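Local coordinates for outer membrane protein Omp121 (PDB 5FQ8) that probably imports peptides across the outer membrane as a TonB-dependent transporter, and binds calcium and magnesium ions, at residues A322-G327 with T968-S973; R660-V665 with L705-P710. All coordinates share one frame; numbering follows the deposited sequence.

Both contacts belong to the beta-barrel of a TonB-dependent receptor, with centres 41 Å apart and nearest atoms about 25 Å apart. Interaction 1 is a buried meeting of two loops, one following strand 306-320 and the other leading into strand 973-983, the last strand, which pairs with strand 177-188 to close the barrel. Interaction 2 lies in the wall, where neighbouring strands 661-680 and 697-712 run antiparallel. Along the chain, 660-665 and 705-710 both fall between 322-327 and 968-973. Local pairing thus builds the wall, whereas interaction 1 brings together parts 641 residues apart, beside a calcium site and a bound peptide.

Interaction 1: A322-G327 with T968-S973; sequences ATTGQG and TANPSS
N970 carries its CG beside its own backbone N (chi1 -63°), and this turns the amide end toward A322 and T324. T324 has OG1 between its backbone N and carbonyl carbon (chi1 70°), which leaves CG2 to face N970. The contact joins two irregular loops of a TonB-dependent receptor barrel, probably on its extracellular side, since the second leads into the C-terminal strand 973-983. The amide ND2 gives A322 O a nearly straight (174°) but long and weak hydrogen bond of 3.3 Å. Its stronger partner is D79 OD1, in the sequence range of the plug domain, so one amide nitrogen spans the first loop and the plug. On the other branch of the amide, N970 OD1 lies against T324 CG2 at 3.5 Å, a contact of oxygen with methyl and no hydrogen bond, in which the two side chains pass at a slant. A leucine at N970 would probably leave A322 O and D79 without their amide donor and T324 CG2 without the amide it packs against. T324 reaches the plug range too, through backbone bonding to G123, while Q326, in the same loop, hydrogen-bonds the backbone of the bound peptide. The contact also lies near a metal: the side chain of A322 is about 8 Å from a bound calcium ion, and that of N970 is about 4 Å from that of I283, one of its binding residues. At the far end of the contact, T968 turns its carbonyl oxygen to T324, with T968 O 3.5 Å from T324 CB.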
# COMPACT_ATOMS: atom_id res chain seq x y z
N ALA B 322 -20.91 7.20 -6.35
CA ALA B 322 -21.58 6.80 -5.12
C ALA B 322 -21.60 5.28 -5.12
O ALA B 322 -22.43 4.65 -5.78
CB ALA B 322 -22.97 7.42 -5.03
N THR B 323 -20.67 4.70 -4.38
CA THR B 323 -20.39 3.28 -4.41
C THR B 323 -21.62 2.44 -4.06
O THR B 323 -22.40 2.81 -3.19
CB THR B 323 -19.26 2.98 -3.42
OG1 THR B 323 -18.22 3.95 -3.56
CG2 THR B 323 -18.70 1.59 -3.63
N THR B 324 -21.79 1.32 -4.75
CA THR B 324 -22.89 0.40 -4.49
C THR B 324 -22.37 -0.88 -3.86
O THR B 324 -21.17 -1.18 -3.92
CB THR B 324 -23.68 0.04 -5.76
OG1 THR B 324 -22.89 -0.79 -6.61
CG2 THR B 324 -24.12 1.28 -6.52
N GLY B 325 -23.28 -1.63 -3.26
CA GLY B 325 -22.92 -2.91 -2.68
C GLY B 325 -23.81 -3.27 -1.51
O GLY B 325 -24.73 -2.55 -1.14
N GLN B 326 -23.51 -4.42 -0.92
CA GLN B 326 -24.32 -4.97 0.15
C GLN B 326 -23.91 -4.49 1.53
O GLN B 326 -24.58 -4.84 2.51
CB GLN B 326 -24.30 -6.48 0.11
CG GLN B 326 -22.94 -7.09 0.03
CD GLN B 326 -23.01 -8.58 -0.22
OE1 GLN B 326 -24.08 -9.15 -0.13
NE2 GLN B 326 -21.89 -9.19 -0.55
N GLY B 327 -22.86 -3.71 1.64
CA GLY B 327 -22.37 -3.29 2.93
C GLY B 327 -22.81 -1.89 3.28
O GLY B 327 -23.97 -1.52 3.09
N THR B 968 -28.05 -3.79 -6.58
CA THR B 968 -28.44 -2.48 -6.07
C THR B 968 -27.61 -1.38 -6.72
O THR B 968 -27.10 -0.48 -6.06
CB THR B 968 -28.36 -2.38 -4.55
OG1 THR B 968 -27.19 -3.04 -4.08
CG2 THR B 968 -29.56 -3.03 -3.95
N ALA B 969 -27.48 -1.47 -8.03
CA ALA B 969 -27.08 -0.32 -8.82
C ALA B 969 -27.97 0.86 -8.48
O ALA B 969 -29.11 0.70 -8.06
CB ALA B 969 -27.18 -0.63 -10.31
N ASN B 970 -27.43 2.05 -8.65
CA ASN B 970 -28.20 3.23 -8.32
C ASN B 970 -29.39 3.38 -9.26
O ASN B 970 -29.34 2.94 -10.41
CB ASN B 970 -27.32 4.46 -8.39
CG ASN B 970 -26.20 4.43 -7.41
OD1 ASN B 970 -26.36 4.02 -6.27
ND2 ASN B 970 -25.03 4.86 -7.85
N PRO B 971 -30.48 3.99 -8.80
CA PRO B 971 -31.65 4.16 -9.66
C PRO B 971 -31.30 4.88 -10.96
O PRO B 971 -30.46 5.77 -10.98
CB PRO B 971 -32.59 5.01 -8.80
CG PRO B 971 -32.16 4.80 -7.43
CD PRO B 971 -30.70 4.55 -7.46
N SER B 972 -31.96 4.48 -12.04
CA SER B 972 -31.77 5.16 -13.30
C SER B 972 -32.49 6.50 -13.27
O SER B 972 -33.38 6.75 -12.46
CB SER B 972 -32.26 4.32 -14.47
OG SER B 972 -33.66 4.38 -14.60
N SER B 973 -32.07 7.38 -14.15
CA SER B 973 -32.58 8.74 -14.11
C SER B 973 -33.28 9.10 -15.40
O SER B 973 -33.14 8.44 -16.43
CB SER B 973 -31.46 9.75 -13.84
OG SER B 973 -30.55 9.80 -14.92

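Interaction 2: R660-V665 with L705-P710; sequences RLSFDV and LISGTP
R660 reaches across to the neighbouring strand and grips T709 side-on, with two guanidinium nitrogens on one carbonyl oxygen. A bend at chi3 (65°) swings the group round so that T709 O lies close to its plane, 3.0 Å from R660 NE and 2.8 Å from R660 NH2. Both donors also lie in the plane of the T709 carbonyl, so the two flat groups meet edge to edge. The backbone adds a return bond, from T709 N to R660 O. R660 and L661 together face F656 of strand 643-656, a classic beta bulge where the strand begins.

Beyond the bulge the strands form a regular antiparallel ladder. S662 with S707 and D664 with L705 are hydrogen-bonded pairs, each joined by two backbone bonds; F663 with I706, between them, and L661 with G708, before them, are non-hydrogen-bonded pairs. On the face of F663 and I706, contact is made by the root of the phenylalanine, its CB 3.8 Å from I706 CG1. With CG set between backbone N and carbonyl carbon (chi1 83°), the F663 ring leads away from I706 and packs on L652 and M654 of strand 643-656.

The other face is more polar. S662 and S707 stand side by side across the ladder, S662 CB 3.8 Å from S707 OG, touching without a mutual hydrogen bond. D664 rests its CB near that of L705, while its carboxylate forms a salt bridge with R588.

L661, F663 and I706 thus make one face apolar, while the other is mixed, with S662, S707 and the D664-R588 ion pair beside L705, consistent with a barrel wall that turns one side to lipid and the other to its lumen.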
# COMPACT_ATOMS: atom_id res chain seq x y z
N ARG B 660 -38.69 7.81 -50.70
CA ARG B 660 -39.75 8.02 -49.73
C ARG B 660 -40.25 6.73 -49.13
O ARG B 660 -41.17 6.76 -48.31
CB ARG B 660 -40.92 8.78 -50.38
CG ARG B 660 -40.56 10.20 -50.74
CD ARG B 660 -41.77 10.98 -51.14
NE ARG B 660 -42.70 11.14 -50.04
CZ ARG B 660 -43.94 11.59 -50.20
NH1 ARG B 660 -44.38 11.90 -51.41
NH2 ARG B 660 -44.74 11.72 -49.15
N LEU B 661 -39.63 5.61 -49.49
CA LEU B 661 -39.87 4.31 -48.86
C LEU B 661 -38.60 3.50 -49.05
O LEU B 661 -38.04 3.49 -50.15
CB LEU B 661 -41.08 3.60 -49.47
CG LEU B 661 -41.39 2.22 -48.92
CD1 LEU B 661 -41.76 2.35 -47.47
CD2 LEU B 661 -42.50 1.56 -49.69
N SER B 662 -38.14 2.85 -47.98
CA SER B 662 -36.83 2.22 -47.98
C SER B 662 -36.80 1.15 -46.91
O SER B 662 -37.27 1.38 -45.79
CB SER B 662 -35.73 3.25 -47.74
OG SER B 662 -34.52 2.64 -47.35
N PHE B 663 -36.27 -0.03 -47.25
CA PHE B 663 -36.15 -1.12 -46.30
C PHE B 663 -34.84 -1.87 -46.51
O PHE B 663 -34.32 -1.94 -47.63
CB PHE B 663 -37.31 -2.12 -46.39
CG PHE B 663 -37.15 -3.14 -47.47
CD1 PHE B 663 -36.51 -4.35 -47.23
CD2 PHE B 663 -37.63 -2.90 -48.74
CE1 PHE B 663 -36.35 -5.27 -48.22
CE2 PHE B 663 -37.48 -3.83 -49.74
CZ PHE B 663 -36.84 -5.01 -49.48
N ASP B 664 -34.32 -2.45 -45.43
CA ASP B 664 -33.09 -3.22 -45.44
C ASP B 664 -33.31 -4.44 -44.58
O ASP B 664 -33.82 -4.32 -43.46
CB ASP B 664 -31.91 -2.39 -44.93
CG ASP B 664 -30.58 -3.09 -45.10
OD1 ASP B 664 -29.99 -3.01 -46.19
OD2 ASP B 664 -30.12 -3.71 -44.14
N VAL B 665 -32.98 -5.62 -45.10
CA VAL B 665 -33.15 -6.89 -44.39
C VAL B 665 -31.87 -7.69 -44.51
O VAL B 665 -31.36 -7.88 -45.62
CB VAL B 665 -34.32 -7.71 -44.93
CG1 VAL B 665 -34.53 -8.95 -44.07
CG2 VAL B 665 -35.56 -6.89 -44.96
N LEU B 705 -34.82 -3.22 -41.28
CA LEU B 705 -35.03 -1.78 -41.16
C LEU B 705 -36.05 -1.33 -42.20
O LEU B 705 -36.00 -1.77 -43.35
CB LEU B 705 -33.70 -1.04 -41.34
CG LEU B 705 -33.63 0.47 -41.51
CD1 LEU B 705 -34.13 1.14 -40.27
CD2 LEU B 705 -32.22 0.88 -41.79
N ILE B 706 -36.99 -0.49 -41.79
CA ILE B 706 -38.01 0.05 -42.69
C ILE B 706 -38.20 1.53 -42.39
O ILE B 706 -38.45 1.90 -41.24
CB ILE B 706 -39.36 -0.67 -42.57
CG1 ILE B 706 -39.24 -2.10 -43.06
CG2 ILE B 706 -40.40 0.04 -43.37
CD1 ILE B 706 -40.37 -2.93 -42.61
N SER B 707 -38.11 2.37 -43.42
CA SER B 707 -38.32 3.79 -43.25
C SER B 707 -39.04 4.33 -44.47
O SER B 707 -38.96 3.77 -45.56
CB SER B 707 -37.02 4.55 -43.04
OG SER B 707 -36.11 4.27 -44.09
N GLY B 708 -39.73 5.44 -44.26
CA GLY B 708 -40.43 6.12 -45.34
C GLY B 708 -40.82 7.51 -44.91
O GLY B 708 -40.70 7.88 -43.74
N THR B 709 -41.28 8.29 -45.87
CA THR B 709 -41.69 9.68 -45.64
C THR B 709 -43.11 9.83 -46.15
O THR B 709 -43.33 10.29 -47.27
CB THR B 709 -40.73 10.66 -46.32
OG1 THR B 709 -39.38 10.26 -46.06
CG2 THR B 709 -40.93 12.03 -45.76
N PRO B 710 -44.10 9.46 -45.34
CA PRO B 710 -45.49 9.47 -45.82
C PRO B 710 -46.00 10.84 -46.24
O PRO B 710 -46.93 10.91 -47.06
CB PRO B 710 -46.26 8.92 -44.62
CG PRO B 710 -45.39 9.15 -43.46
CD PRO B 710 -44.02 8.90 -43.99